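Local coordinates for protein alpha-1,6-mannanase (PDB 4V1S) that belongs to glycoside hydrolase family 76 and probably hydrolyses internal alpha-1,6-mannosidic bonds of mannan for a gut bacterium, at residues G146-L157 / V207-I218; R75-G83 / A125-S133. All blocks are in the same frame, centred on the assembly; numbering follows the deposited sequence. Where two conformers were deposited one is given.

Overall arrangement
From the N terminus, residues 75-83 run as loop into helix 81-97. The chain then passes through helix 99-114 and hairpin strands 117-121 and 124-127 before 125-133 returns to this entry, where interaction 2 closes its loop. Helix 142-159 follows and carries 146-157; after helix 162-177, helix 202-219 comes back alongside it, and interaction 1 closes there. The contacts are in series, neither nested nor crossed, with centres about 20 Å apart. Interaction 1 joins two helices of what is probably an (alpha/alpha)6 barrel, whereas interaction 2 ties loops at one end of the helices. W82 and W147 join them, their rings edge-to-face, and Y127 packs on T148 and L152.

Interaction 1 of 2, residues G146-L157 / V207-I218; sequences GWTAIGLCDAYL and VTMLSCMKLYEI
G146 meets V207, and I218 lies against Y156 and L157, at the two ends of a contact between nearly parallel helices. Their axes approach to 8.3 Å and cross at 25°, consistent with neighbouring inner helices of the (alpha/alpha)6 barrel, the six-hairpin fold of this clan.

Apolar packing makes most of the contact. The helices are closest where G146 lies: its CA is 3.6 Å from V207 CG2, and a side chain here would run into that methyl. The other branch, V207 CG1, sits over the five-membered ring of W147 in a CH-pi contact, 4.2 Å from the ring centroid. I150 is a knob in the hole formed by V207, L210, S211 and K214; its CD1 lies 3.8 Å from L210 CD2, while CG2 touches the lysine's CE. Next along, C153 SG reaches L215 CG at 3.7 Å, a small, polarisable group well suited to a tight helix interface. The branched I218 fills the diverging end: CG2 meets Y156 CE2, and CG1 lies 3.8 Å from L157 CD2.

The polar groups find partners both within and across the helices. S211 OG donates to V207 O at 2.8 Å, which gives the buried hydroxyl a partner in its own helix; the S211 amide reaches the same oxygen from the opposite face. W147 NE1 is hydrogen-bonded to a glycerol, probably from the crystallisation liquor, and W147 O to the hydroxyl of Y89. K214 lays its aliphatic chain past C153 and I150 and then bends at its last torsion (chi4 -77°). That bend delivers the buried ammonium to partly exposed D154, where NZ forms a salt bridge with the syn lone pair of OD1 at 2.7 Å.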
ATOM      1  N   GLY A 146      -7.942   4.301   2.919  1.00  9.88           N
ATOM      2  CA  GLY A 146      -7.952   3.247   1.906  1.00  9.95           C
ATOM      3  C   GLY A 146      -6.786   2.295   1.996  1.00 10.58           C
ATOM      4  O   GLY A 146      -6.956   1.081   1.942  1.00 10.38           O
ATOM      5  N   TRP A 147      -5.584   2.837   2.194  1.00  9.31           N
ATOM      6  CA  TRP A 147      -4.442   1.988   2.448  1.00  9.50           C
ATOM      7  C   TRP A 147      -4.679   1.061   3.608  1.00  9.38           C
ATOM      8  O   TRP A 147      -4.311  -0.116   3.585  1.00 11.63           O
ATOM      9  CB  TRP A 147      -3.218   2.845   2.802  1.00 10.20           C
ATOM     10  CG  TRP A 147      -2.412   3.573   1.730  1.00  9.95           C
ATOM     11  CD1 TRP A 147      -2.692   4.781   1.120  1.00 11.80           C
ATOM     12  CD2 TRP A 147      -1.113   3.195   1.270  1.00 10.13           C
ATOM     13  NE1 TRP A 147      -1.654   5.150   0.297  1.00 11.99           N
ATOM     14  CE2 TRP A 147      -0.664   4.210   0.381  1.00 10.85           C
ATOM     15  CE3 TRP A 147      -0.271   2.104   1.532  1.00 10.98           C
ATOM     16  CZ2 TRP A 147       0.601   4.166  -0.240  1.00 10.66           C
ATOM     17  CZ3 TRP A 147       0.968   2.053   0.896  1.00 12.84           C
ATOM     18  CH2 TRP A 147       1.393   3.087   0.032  1.00 11.99           C
ATOM     19  N   THR A 148      -5.304   1.613   4.660  1.00  9.27           N
ATOM     20  CA  THR A 148      -5.538   0.851   5.891  1.00  9.44           C
ATOM     21  C   THR A 148      -6.630  -0.199   5.668  1.00  9.08           C
ATOM     22  O   THR A 148      -6.459  -1.360   6.050  1.00 10.61           O
ATOM     23  CB  THR A 148      -5.912   1.779   7.058  1.00 10.48           C
ATOM     24  OG1 THR A 148      -4.851   2.728   7.252  1.00 10.97           O
ATOM     25  CG2 THR A 148      -6.146   1.018   8.319  1.00 12.06           C
ATOM     26  N   ALA A 149      -7.716   0.196   4.980  1.00  9.82           N
ATOM     27  CA  ALA A 149      -8.794  -0.726   4.660  1.00  9.73           C
ATOM     28  C   ALA A 149      -8.297  -1.969   3.918  1.00 10.46           C
ATOM     29  O   ALA A 149      -8.726  -3.068   4.209  1.00 11.71           O
ATOM     30  CB  ALA A 149      -9.886  -0.018   3.862  1.00 10.62           C
ATOM     31  N   ILE A 150      -7.390  -1.788   2.975  1.00 10.97           N
ATOM     32  CA  ILE A 150      -6.782  -2.899   2.237  1.00 10.79           C
ATOM     33  C   ILE A 150      -6.157  -3.866   3.227  1.00  9.35           C
ATOM     34  O   ILE A 150      -6.435  -5.058   3.178  1.00 12.12           O
ATOM     35  CB  ILE A 150      -5.738  -2.359   1.242  1.00 10.91           C
ATOM     36  CG1 ILE A 150      -6.423  -1.657   0.058  1.00 11.60           C
ATOM     37  CG2 ILE A 150      -4.882  -3.483   0.693  1.00 12.36           C
ATOM     38  CD1 ILE A 150      -5.490  -0.662  -0.633  1.00 11.11           C
ATOM     39  N   GLY A 151      -5.308  -3.354   4.126  1.00 10.43           N
ATOM     40  CA  GLY A 151      -4.610  -4.206   5.115  1.00  9.88           C
ATOM     41  C   GLY A 151      -5.619  -4.916   6.027  1.00 11.14           C
ATOM     42  O   GLY A 151      -5.442  -6.102   6.335  1.00 12.54           O
ATOM     43  N   LEU A 152      -6.662  -4.192   6.474  1.00 10.07           N
ATOM     44  CA  LEU A 152      -7.648  -4.796   7.372  1.00 10.61           C
ATOM     45  C   LEU A 152      -8.490  -5.866   6.680  1.00 11.27           C
ATOM     46  O   LEU A 152      -8.829  -6.866   7.300  1.00 13.12           O
ATOM     47  CB  LEU A 152      -8.516  -3.727   8.037  1.00 11.28           C
ATOM     48  CG  LEU A 152      -7.740  -2.707   8.898  1.00 11.89           C
ATOM     49  CD1 LEU A 152      -8.674  -1.582   9.317  1.00 14.14           C
ATOM     50  CD2 LEU A 152      -7.153  -3.413  10.119  1.00 13.83           C
ATOM     51  N   CYS A 153      -8.798  -5.668   5.398  1.00 10.54           N
ATOM     52  CA  CYS A 153      -9.467  -6.719   4.629  1.00 13.22           C
ATOM     53  C   CYS A 153      -8.590  -7.959   4.595  1.00 13.66           C
ATOM     54  O   CYS A 153      -9.065  -9.077   4.822  1.00 13.91           O
ATOM     55  CB  CYS A 153      -9.779  -6.280   3.193  1.00 14.45           C
ATOM     56  SG  CYS A 153     -11.098  -5.086   2.995  1.00 14.54           S
ATOM     57  N   ASP A 154      -7.308  -7.774   4.291  1.00 11.64           N
ATOM     58  CA  ASP A 154      -6.400  -8.915   4.230  1.00 12.67           C
ATOM     59  C   ASP A 154      -6.216  -9.580   5.609  1.00 13.47           C
ATOM     60  O   ASP A 154      -6.101 -10.804   5.697  1.00 13.91           O
ATOM     61  CB  ASP A 154      -5.052  -8.473   3.627  1.00 11.81           C
ATOM     62  CG  ASP A 154      -5.165  -8.183   2.132  1.00 13.85           C
ATOM     63  OD1 ASP A 154      -6.047  -8.771   1.487  1.00 18.56           O
ATOM     64  OD2 ASP A 154      -4.360  -7.395   1.592  1.00 15.31           O
ATOM     65  N   ALA A 155      -6.209  -8.768   6.670  1.00 13.43           N
ATOM     66  CA  ALA A 155      -6.100  -9.280   8.028  1.00 12.39           C
ATOM     67  C   ALA A 155      -7.319 -10.149   8.378  1.00 13.62           C
ATOM     68  O   ALA A 155      -7.190 -11.229   8.979  1.00 15.19           O
ATOM     69  CB  ALA A 155      -5.939  -8.150   9.032  1.00 15.03           C
ATOM     70  N   TYR A 156      -8.496  -9.664   8.008  1.00 14.71           N
ATOM     71  CA  TYR A 156      -9.720 -10.462   8.144  1.00 15.28           C
ATOM     72  C   TYR A 156      -9.665 -11.769   7.332  1.00 14.72           C
ATOM     73  O   TYR A 156     -10.010 -12.831   7.829  1.00 16.30           O
ATOM     74  CB  TYR A 156     -10.965  -9.640   7.728  1.00 14.13           C
ATOM     75  CG  TYR A 156     -12.210 -10.495   7.665  1.00 14.66           C
ATOM     76  CD1 TYR A 156     -12.858 -10.894   8.819  1.00 15.98           C
ATOM     77  CD2 TYR A 156     -12.677 -10.968   6.459  1.00 17.18           C
ATOM     78  CE1 TYR A 156     -13.972 -11.728   8.760  1.00 18.15           C
ATOM     79  CE2 TYR A 156     -13.778 -11.787   6.394  1.00 20.20           C
ATOM     80  CZ  TYR A 156     -14.419 -12.171   7.546  1.00 20.40           C
ATOM     81  OH  TYR A 156     -15.538 -12.974   7.437  1.00 26.86           O
ATOM     82  N   LEU A 157      -9.237 -11.700   6.080  1.00 13.20           N
ATOM     83  CA  LEU A 157      -9.148 -12.912   5.295  1.00 15.87           C
ATOM     84  C   LEU A 157      -8.223 -13.943   5.936  1.00 15.65           C
ATOM     85  O   LEU A 157      -8.476 -15.129   5.849  1.00 19.54           O
ATOM     86  CB  LEU A 157      -8.724 -12.604   3.867  1.00 15.49           C
ATOM     87  CG  LEU A 157      -9.749 -11.878   2.993  1.00 18.15           C
ATOM     88  CD1 LEU A 157      -9.079 -11.408   1.712  1.00 23.62           C
ATOM     89  CD2 LEU A 157     -10.935 -12.765   2.653  1.00 21.05           C
ATOM     90  N   VAL A 207      -6.704   3.390  -4.035  1.00 11.62           N
ATOM     91  CA  VAL A 207      -6.829   2.590  -2.825  1.00 11.56           C
ATOM     92  C   VAL A 207      -8.310   2.363  -2.461  1.00 10.57           C
ATOM     93  O   VAL A 207      -8.679   1.345  -1.866  1.00 11.99           O
ATOM     94  CB  VAL A 207      -6.076   3.166  -1.605  1.00 10.88           C
ATOM     95  CG1 VAL A 207      -4.589   3.200  -1.881  1.00 11.79           C
ATOM     96  CG2 VAL A 207      -6.596   4.525  -1.149  1.00 12.91           C
ATOM     97  N   THR A 208      -9.175   3.327  -2.798  1.00  9.85           N
ATOM     98  CA  THR A 208     -10.589   3.138  -2.543  1.00 11.38           C
ATOM     99  C   THR A 208     -11.161   2.039  -3.473  1.00 12.41           C
ATOM    100  O   THR A 208     -11.921   1.183  -3.023  1.00 13.43           O
ATOM    101  CB  THR A 208     -11.340   4.467  -2.649  1.00 10.89           C
ATOM    102  OG1 THR A 208     -10.832   5.390  -1.716  1.00 11.64           O
ATOM    103  CG2 THR A 208     -12.811   4.324  -2.397  1.00 12.29           C
ATOM    104  N   MET A 209     -10.772   2.049  -4.752  1.00 12.17           N
ATOM    105  CA  MET A 209     -11.161   1.005  -5.650  1.00 11.98           C
ATOM    106  C   MET A 209     -10.716  -0.376  -5.185  1.00 13.22           C
ATOM    107  O   MET A 209     -11.508  -1.320  -5.185  1.00 13.29           O
ATOM    108  CB  MET A 209     -10.616   1.247  -7.063  1.00 11.35           C
ATOM    109  CG  MET A 209     -11.325   2.387  -7.804  1.00 12.25           C
ATOM    110  SD  MET A 209     -10.422   3.025  -9.239  1.00 13.44           S
ATOM    111  CE  MET A 209      -9.995   1.497 -10.066  1.00 14.85           C
ATOM    112  N   LEU A 210      -9.463  -0.498  -4.772  1.00 11.96           N
ATOM    113  CA  LEU A 210      -8.961  -1.789  -4.357  1.00 12.57           C
ATOM    114  C   LEU A 210      -9.698  -2.256  -3.095  1.00 12.34           C
ATOM    115  O   LEU A 210     -10.077  -3.417  -2.993  1.00 13.11           O
ATOM    116  CB  LEU A 210      -7.443  -1.761  -4.156  1.00 11.35           C
ATOM    117  CG  LEU A 210      -6.852  -3.127  -3.809  1.00 12.17           C
ATOM    118  CD1 LEU A 210      -7.138  -4.167  -4.890  1.00 12.93           C
ATOM    119  CD2 LEU A 210      -5.356  -3.021  -3.609  1.00 12.17           C
ATOM    120  N   SER A 211      -9.910  -1.346  -2.153  1.00 11.40           N
ATOM    121  CA  SER A 211     -10.649  -1.657  -0.929  1.00 11.08           C
ATOM    122  C   SER A 211     -12.067  -2.123  -1.254  1.00 12.80           C
ATOM    123  O   SER A 211     -12.562  -3.117  -0.695  1.00 13.01           O
ATOM    124  CB  SER A 211     -10.716  -0.438  -0.010  1.00 12.76           C
ATOM    125  OG  SER A 211      -9.445  -0.043   0.473  1.00 13.11           O
ATOM    126  N   CYS A 212     -12.730  -1.385  -2.148  1.00 12.59           N
ATOM    127  CA  CYS A 212     -14.069  -1.755  -2.612  1.00 12.66           C
ATOM    128  C   CYS A 212     -14.083  -3.165  -3.198  1.00 13.86           C
ATOM    129  O   CYS A 212     -14.966  -3.959  -2.888  1.00 14.45           O
ATOM    130  CB  CYS A 212     -14.590  -0.765  -3.665  1.00 14.14           C
ATOM    131  SG  CYS A 212     -15.234   0.786  -3.024  1.00 14.62           S
ATOM    132  N   MET A 213     -13.106  -3.474  -4.046  1.00 14.23           N
ATOM    133  CA  MET A 213     -13.063  -4.798  -4.659  1.00 14.93           C
ATOM    134  C   MET A 213     -12.804  -5.907  -3.632  1.00 13.64           C
ATOM    135  O   MET A 213     -13.414  -6.992  -3.715  1.00 16.19           O
ATOM    136  CB  MET A 213     -12.063  -4.842  -5.810  1.00 14.93           C
ATOM    137  CG  MET A 213     -12.480  -3.983  -6.993  1.00 15.34           C
ATOM    138  SD  MET A 213     -14.184  -4.254  -7.570  1.00 16.77           S
ATOM    139  CE  MET A 213     -14.190  -6.021  -7.839  1.00 18.04           C
ATOM    140  N   LYS A 214     -11.952  -5.632  -2.650  1.00 13.67           N
ATOM    141  CA  LYS A 214     -11.696  -6.602  -1.597  1.00 12.90           C
ATOM    142  C   LYS A 214     -12.936  -6.825  -0.753  1.00 15.33           C
ATOM    143  O   LYS A 214     -13.292  -7.976  -0.454  1.00 17.92           O
ATOM    144  CB  LYS A 214     -10.474  -6.205  -0.753  1.00 14.39           C
ATOM    145  CG  LYS A 214      -9.142  -6.361  -1.486  1.00 15.00           C
ATOM    146  CD  LYS A 214      -7.938  -5.945  -0.672  1.00 16.92           C
ATOM    147  CE  LYS A 214      -6.670  -6.488  -1.321  1.00 21.42           C
ATOM    148  NZ  LYS A 214      -6.505  -7.934  -1.043  1.00 17.41           N
ATOM    149  N   LEU A 215     -13.630  -5.742  -0.407  1.00 14.78           N
ATOM    150  CA  LEU A 215     -14.875  -5.875   0.346  1.00 15.68           C
ATOM    151  C   LEU A 215     -16.035  -6.476  -0.474  1.00 17.69           C
ATOM    152  O   LEU A 215     -16.896  -7.181   0.081  1.00 19.51           O
ATOM    153  CB  LEU A 215     -15.264  -4.554   1.002  1.00 16.69           C
ATOM    154  CG  LEU A 215     -14.648  -4.408   2.401  1.00 20.16           C
ATOM    155  CD1 LEU A 215     -14.666  -2.970   2.869  1.00 23.21           C
ATOM    156  CD2 LEU A 215     -15.373  -5.294   3.418  1.00 21.69           C
ATOM    157  N   TYR A 216     -16.047  -6.220  -1.781  1.00 16.84           N
ATOM    158  CA  TYR A 216     -16.999  -6.884  -2.662  1.00 18.67           C
ATOM    159  C   TYR A 216     -16.818  -8.394  -2.598  1.00 19.12           C
ATOM    160  O   TYR A 216     -17.787  -9.148  -2.479  1.00 22.04           O
ATOM    161  CB  TYR A 216     -16.862  -6.400  -4.117  1.00 19.36           C
ATOM    162  CG  TYR A 216     -17.742  -7.167  -5.055  1.00 20.75           C
ATOM    163  CD1 TYR A 216     -19.123  -7.082  -4.953  1.00 23.72           C
ATOM    164  CD2 TYR A 216     -17.198  -8.011  -6.013  1.00 22.57           C
ATOM    165  CE1 TYR A 216     -19.944  -7.808  -5.797  1.00 27.10           C
ATOM    166  CE2 TYR A 216     -18.004  -8.746  -6.861  1.00 28.91           C
ATOM    167  CZ  TYR A 216     -19.375  -8.628  -6.757  1.00 26.79           C
ATOM    168  OH  TYR A 216     -20.201  -9.350  -7.587  1.00 33.73           O
ATOM    169  N   GLU A 217     -15.576  -8.841  -2.688  1.00 18.94           N
ATOM    170  CA  GLU A 217     -15.299 -10.272  -2.655  1.00 20.98           C
ATOM    171  C   GLU A 217     -15.737 -10.871  -1.322  1.00 21.64           C
ATOM    172  O   GLU A 217     -16.321 -11.953  -1.287  1.00 25.31           O
ATOM    173  CB  GLU A 217     -13.822 -10.527  -2.930  1.00 24.02           C
ATOM    174  CG  GLU A 217     -13.440 -10.235  -4.373  1.00 25.65           C
ATOM    175  CD  GLU A 217     -12.026 -10.646  -4.742  1.00 41.63           C
ATOM    176  OE1 GLU A 217     -11.239 -11.084  -3.846  1.00 50.52           O
ATOM    177  OE2 GLU A 217     -11.691 -10.495  -5.951  1.00 46.43           O
ATOM    178  N   ILE A 218     -15.502 -10.156  -0.231  1.00 20.79           N
ATOM    179  CA  ILE A 218     -15.877 -10.640   1.093  1.00 20.08           C
ATOM    180  C   ILE A 218     -17.396 -10.643   1.304  1.00 22.55           C
ATOM    181  O   ILE A 218     -17.974 -11.646   1.774  1.00 26.01           O
ATOM    182  CB  ILE A 218     -15.187  -9.810   2.204  1.00 19.85           C
ATOM    183  CG1 ILE A 218     -13.692 -10.120   2.199  1.00 20.88           C
ATOM    184  CG2 ILE A 218     -15.790 -10.099   3.578  1.00 21.00           C
ATOM    185  CD1 ILE A 218     -12.840  -9.079   2.900  1.00 20.18           C
TER

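Interaction 2 of 2, residues R75-G83 / A125-S133; sequences RSQVSFIWG and AGYATLPTS
I81 and T129 make the tight part of this contact. The I81 amide donates to T129 O over 2.8 Å in a bent bond (133° at the hydrogen), and the same oxygen receives a CA-H contact from F80 CA at 3.2 Å. The unbranched arm of I81, with CG1 anti to the backbone N (chi1 -163°), brings CD1 to within 3.8 Å of Y127 CB and near A128 O, in buried surroundings suited to an aliphatic side chain.

The other side opens to solvent. There F80, an exposed ring, lies with CD1 3.7 Å from L130 CD2, which also rests on V78 O and S79 O. A serine in place of L130 would probably lose the methyls that pack on the F80 ring and on V78 O and S79 O, leaving the ring freer to turn. At the outer end V78 was deposited in two conformers, so its contact with the P131 ring (V78 CG1 to P131 CG 3.8 Å in one of them) is less certain.

T129 OG1 is hydrogen-bonded to E144, and S79 O to Y116. The contact thus joins the entry to helix 81-97 to the loop leaving strand 124-127, with I81 and Y127 both packed on helix 142-159.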
ATOM      1  N   ARG A  75      13.322  10.344  17.264  1.00 16.14           N
ATOM      2  CA  ARG A  75      12.521   9.765  18.338  1.00 16.80           C
ATOM      3  C   ARG A  75      11.800  10.849  19.155  1.00 16.81           C
ATOM      4  O   ARG A  75      11.789  10.839  20.399  1.00 19.51           O
ATOM      5  CB  ARG A  75      13.388   8.880  19.250  1.00 18.81           C
ATOM      6  CG  ARG A  75      14.045   7.668  18.558  1.00 19.77           C
ATOM      7  CD  ARG A  75      14.754   6.787  19.583  1.00 22.15           C
ATOM      8  NE  ARG A  75      15.669   7.662  20.318  1.00 24.14           N
ATOM      9  CZ  ARG A  75      16.877   8.035  19.891  1.00 23.16           C
ATOM     10  NH1 ARG A  75      17.392   7.527  18.764  1.00 27.93           N
ATOM     11  NH2 ARG A  75      17.572   8.907  20.597  1.00 23.74           N
ATOM     12  N   SER A  76      11.174  11.776  18.457  1.00 17.57           N
ATOM     13  CA  SER A  76      10.551  12.934  19.115  1.00 19.47           C
ATOM     14  C   SER A  76       9.026  13.074  18.920  1.00 20.36           C
ATOM     15  O   SER A  76       8.387  13.872  19.612  1.00 25.44           O
ATOM     16  CB  SER A  76      11.249  14.217  18.668  1.00 26.33           C
ATOM     17  OG  SER A  76      11.203  14.372  17.254  1.00 31.99           O
ATOM     18  N   GLN A  77       8.471  12.339  17.967  1.00 18.98           N
ATOM     19  CA  GLN A  77       7.053  12.352  17.658  1.00 19.30           C
ATOM     20  C   GLN A  77       6.629  10.931  17.370  1.00 15.34           C
ATOM     21  O   GLN A  77       7.393  10.163  16.765  1.00 16.69           O
ATOM     22  CB  GLN A  77       6.789  13.180  16.386  1.00 23.89           C
ATOM     23  N   VAL A  78       5.396  10.598  17.756  1.00 14.90           N
ATOM     24  CA  VAL A  78       4.787   9.356  17.350  0.50 13.48           C
ATOM     25  C   VAL A  78       4.676   9.360  15.816  1.00 14.52           C
ATOM     26  O   VAL A  78       4.422  10.407  15.197  1.00 15.47           O
ATOM     27  CB  VAL A  78       3.387   9.151  17.977  0.50 12.10           C
ATOM     28  CG1 VAL A  78       2.878   7.745  17.680  0.50  8.00           C
ATOM     29  CG2 VAL A  78       3.392   9.378  19.488  0.50 14.36           C
ATOM     30  N   SER A  79       4.860   8.193  15.217  1.00 12.01           N
ATOM     31  CA  SER A  79       4.774   8.036  13.767  1.00 11.97           C
ATOM     32  C   SER A  79       3.417   8.400  13.186  1.00 11.83           C
ATOM     33  O   SER A  79       2.354   8.189  13.793  1.00 12.31           O
ATOM     34  CB  SER A  79       5.085   6.598  13.390  1.00 12.37           C
ATOM     35  OG  SER A  79       4.210   5.671  14.033  1.00 12.81           O
ATOM     36  N   PHE A  80       3.459   8.965  11.985  1.00 13.40           N
ATOM     37  CA  PHE A  80       2.283   9.054  11.158  1.00 11.97           C
ATOM     38  C   PHE A  80       1.796   7.650  10.842  1.00 11.05           C
ATOM     39  O   PHE A  80       2.533   6.678  10.944  1.00 11.46           O
ATOM     40  CB  PHE A  80       2.585   9.797   9.870  1.00 13.32           C
ATOM     41  CG  PHE A  80       2.964  11.243  10.074  1.00 14.90           C
ATOM     42  CD1 PHE A  80       2.023  12.171  10.463  1.00 16.19           C
ATOM     43  CD2 PHE A  80       4.264  11.677   9.855  1.00 14.53           C
ATOM     44  CE1 PHE A  80       2.354  13.490  10.669  1.00 18.12           C
ATOM     45  CE2 PHE A  80       4.601  13.007  10.033  1.00 16.51           C
ATOM     46  CZ  PHE A  80       3.636  13.912  10.440  1.00 17.15           C
ATOM     47  N   ILE A  81       0.529   7.545  10.475  1.00  9.97           N
ATOM     48  CA  ILE A  81      -0.080   6.239  10.303  1.00 10.76           C
ATOM     49  C   ILE A  81       0.625   5.401   9.211  1.00 11.72           C
ATOM     50  O   ILE A  81       0.735   4.153   9.326  1.00 10.99           O
ATOM     51  CB  ILE A  81      -1.605   6.372  10.070  1.00 10.26           C
ATOM     52  CG1 ILE A  81      -2.303   5.046  10.297  1.00 11.68           C
ATOM     53  CG2 ILE A  81      -1.921   6.921   8.681  1.00 11.66           C
ATOM     54  CD1 ILE A  81      -3.815   5.158  10.264  1.00 13.59           C
ATOM     55  N   TRP A  82       1.118   6.074   8.167  1.00 10.75           N
ATOM     56  CA  TRP A  82       1.570   5.350   6.946  1.00 10.59           C
ATOM     57  C   TRP A  82       2.573   4.216   7.241  1.00 12.24           C
ATOM     58  O   TRP A  82       2.403   3.107   6.784  1.00 10.84           O
ATOM     59  CB  TRP A  82       2.190   6.369   5.980  1.00 13.12           C
ATOM     60  CG  TRP A  82       2.394   5.900   4.597  1.00 13.07           C
ATOM     61  CD1 TRP A  82       2.254   4.648   4.099  1.00 13.18           C
ATOM     62  CD2 TRP A  82       2.853   6.714   3.530  1.00 12.50           C
ATOM     63  NE1 TRP A  82       2.558   4.634   2.748  1.00 12.68           N
ATOM     64  CE2 TRP A  82       2.940   5.895   2.379  1.00 11.55           C
ATOM     65  CE3 TRP A  82       3.212   8.060   3.431  1.00 13.86           C
ATOM     66  CZ2 TRP A  82       3.366   6.378   1.159  1.00 13.48           C
ATOM     67  CZ3 TRP A  82       3.595   8.549   2.196  1.00 14.79           C
ATOM     68  CH2 TRP A  82       3.693   7.708   1.088  1.00 14.89           C
ATOM     69  N   GLY A  83       3.643   4.502   7.994  1.00  9.98           N
ATOM     70  CA  GLY A  83       4.659   3.474   8.239  1.00 11.28           C
ATOM     71  C   GLY A  83       4.113   2.277   8.976  1.00 11.68           C
ATOM     72  O   GLY A  83       4.572   1.169   8.782  1.00 11.97           O
ATOM     73  N   ALA A 125     -16.760   8.480  11.459  1.00 12.69           N
ATOM     74  CA  ALA A 125     -15.576   7.805  11.996  1.00 13.50           C
ATOM     75  C   ALA A 125     -14.537   7.564  10.906  1.00 11.30           C
ATOM     76  O   ALA A 125     -14.884   7.385   9.737  1.00 13.79           O
ATOM     77  CB  ALA A 125     -15.998   6.455  12.578  1.00 13.02           C
ATOM     78  N   GLY A 126     -13.270   7.509  11.304  1.00 10.31           N
ATOM     79  CA  GLY A 126     -12.240   7.205  10.370  1.00  9.68           C
ATOM     80  C   GLY A 126     -10.886   7.350  11.038  1.00 10.08           C
ATOM     81  O   GLY A 126     -10.754   7.972  12.100  1.00 10.87           O
ATOM     82  N   TYR A 127      -9.867   6.752  10.427  1.00 12.64           N
ATOM     83  CA  TYR A 127      -8.513   6.876  10.951  1.00 10.22           C
ATOM     84  C   TYR A 127      -7.914   8.273  10.654  1.00 10.19           C
ATOM     85  O   TYR A 127      -8.168   8.839   9.615  1.00 11.44           O
ATOM     86  CB  TYR A 127      -7.587   5.824  10.334  1.00  9.46           C
ATOM     87  CG  TYR A 127      -7.824   4.409  10.827  1.00 10.02           C
ATOM     88  CD1 TYR A 127      -7.357   3.989  12.076  1.00  9.68           C
ATOM     89  CD2 TYR A 127      -8.548   3.499  10.068  1.00 11.29           C
ATOM     90  CE1 TYR A 127      -7.642   2.705  12.564  1.00 11.96           C
ATOM     91  CE2 TYR A 127      -8.790   2.206  10.530  1.00 11.49           C
ATOM     92  CZ  TYR A 127      -8.330   1.809  11.785  1.00 11.03           C
ATOM     93  OH  TYR A 127      -8.591   0.526  12.225  1.00 14.44           O
ATOM     94  N   ALA A 128      -7.129   8.750  11.614  1.00 10.12           N
ATOM     95  CA  ALA A 128      -6.323   9.989  11.540  1.00 10.53           C
ATOM     96  C   ALA A 128      -4.870   9.685  11.225  1.00 10.78           C
ATOM     97  O   ALA A 128      -4.383   8.553  11.432  1.00 11.62           O
ATOM     98  CB  ALA A 128      -6.459  10.780  12.824  1.00 11.72           C
ATOM     99  N   THR A 129      -4.166  10.732  10.786  1.00 11.57           N
ATOM    100  CA  THR A 129      -2.788  10.598  10.417  1.00 11.95           C
ATOM    101  C   THR A 129      -1.883  10.412  11.647  1.00 12.50           C
ATOM    102  O   THR A 129      -0.822   9.794  11.563  1.00 12.84           O
ATOM    103  CB  THR A 129      -2.320  11.790   9.575  1.00 12.44           C
ATOM    104  OG1 THR A 129      -1.171  11.405   8.816  1.00 12.79           O
ATOM    105  CG2 THR A 129      -2.091  13.032  10.405  1.00 15.30           C
ATOM    106  N   LEU A 130      -2.322  10.934  12.782  1.00 12.99           N
ATOM    107  CA  LEU A 130      -1.628  10.777  14.055  1.00 12.09           C
ATOM    108  C   LEU A 130      -2.602  10.267  15.118  1.00 12.63           C
ATOM    109  O   LEU A 130      -3.813  10.309  14.937  1.00 13.38           O
ATOM    110  CB  LEU A 130      -1.048  12.130  14.479  1.00 14.15           C
ATOM    111  CG  LEU A 130       0.212  12.617  13.753  1.00 16.49           C
ATOM    112  CD1 LEU A 130       0.458  14.093  13.993  1.00 18.99           C
ATOM    113  CD2 LEU A 130       1.437  11.794  14.142  1.00 17.29           C
ATOM    114  N   PRO A 131      -2.073   9.784  16.256  1.00 12.41           N
ATOM    115  CA  PRO A 131      -2.966   9.347  17.300  1.00 13.48           C
ATOM    116  C   PRO A 131      -3.982  10.407  17.677  1.00 12.78           C
ATOM    117  O   PRO A 131      -3.665  11.599  17.721  1.00 16.19           O
ATOM    118  CB  PRO A 131      -2.019   9.035  18.452  1.00 13.81           C
ATOM    119  CG  PRO A 131      -0.793   8.519  17.740  1.00 14.80           C
ATOM    120  CD  PRO A 131      -0.675   9.461  16.553  1.00 14.69           C
ATOM    121  N   THR A 132      -5.194   9.947  17.947  1.00 12.94           N
ATOM    122  CA  THR A 132      -6.312  10.830  18.236  1.00 12.65           C
ATOM    123  C   THR A 132      -7.265  10.112  19.182  1.00 13.95           C
ATOM    124  O   THR A 132      -7.023   8.990  19.609  1.00 18.87           O
ATOM    125  CB  THR A 132      -7.011  11.252  16.913  1.00 16.74           C
ATOM    126  OG1 THR A 132      -7.881  12.368  17.127  1.00 17.34           O
ATOM    127  CG2 THR A 132      -7.766  10.104  16.292  1.00 16.69           C
ATOM    128  N   SER A 133      -8.310  10.813  19.560  1.00 16.40           N
ATOM    129  CA  SER A 133      -9.382  10.248  20.382  1.00 16.77           C
ATOM    130  C   SER A 133     -10.625  11.079  20.188  1.00 16.39           C
ATOM    131  O   SER A 133     -10.594  12.163  19.594  1.00 15.23           O
ATOM    132  CB  SER A 133      -8.978  10.216  21.859  1.00 25.42           C
ATOM    133  OG  SER A 133      -8.661  11.505  22.341  1.00 29.83           O
TER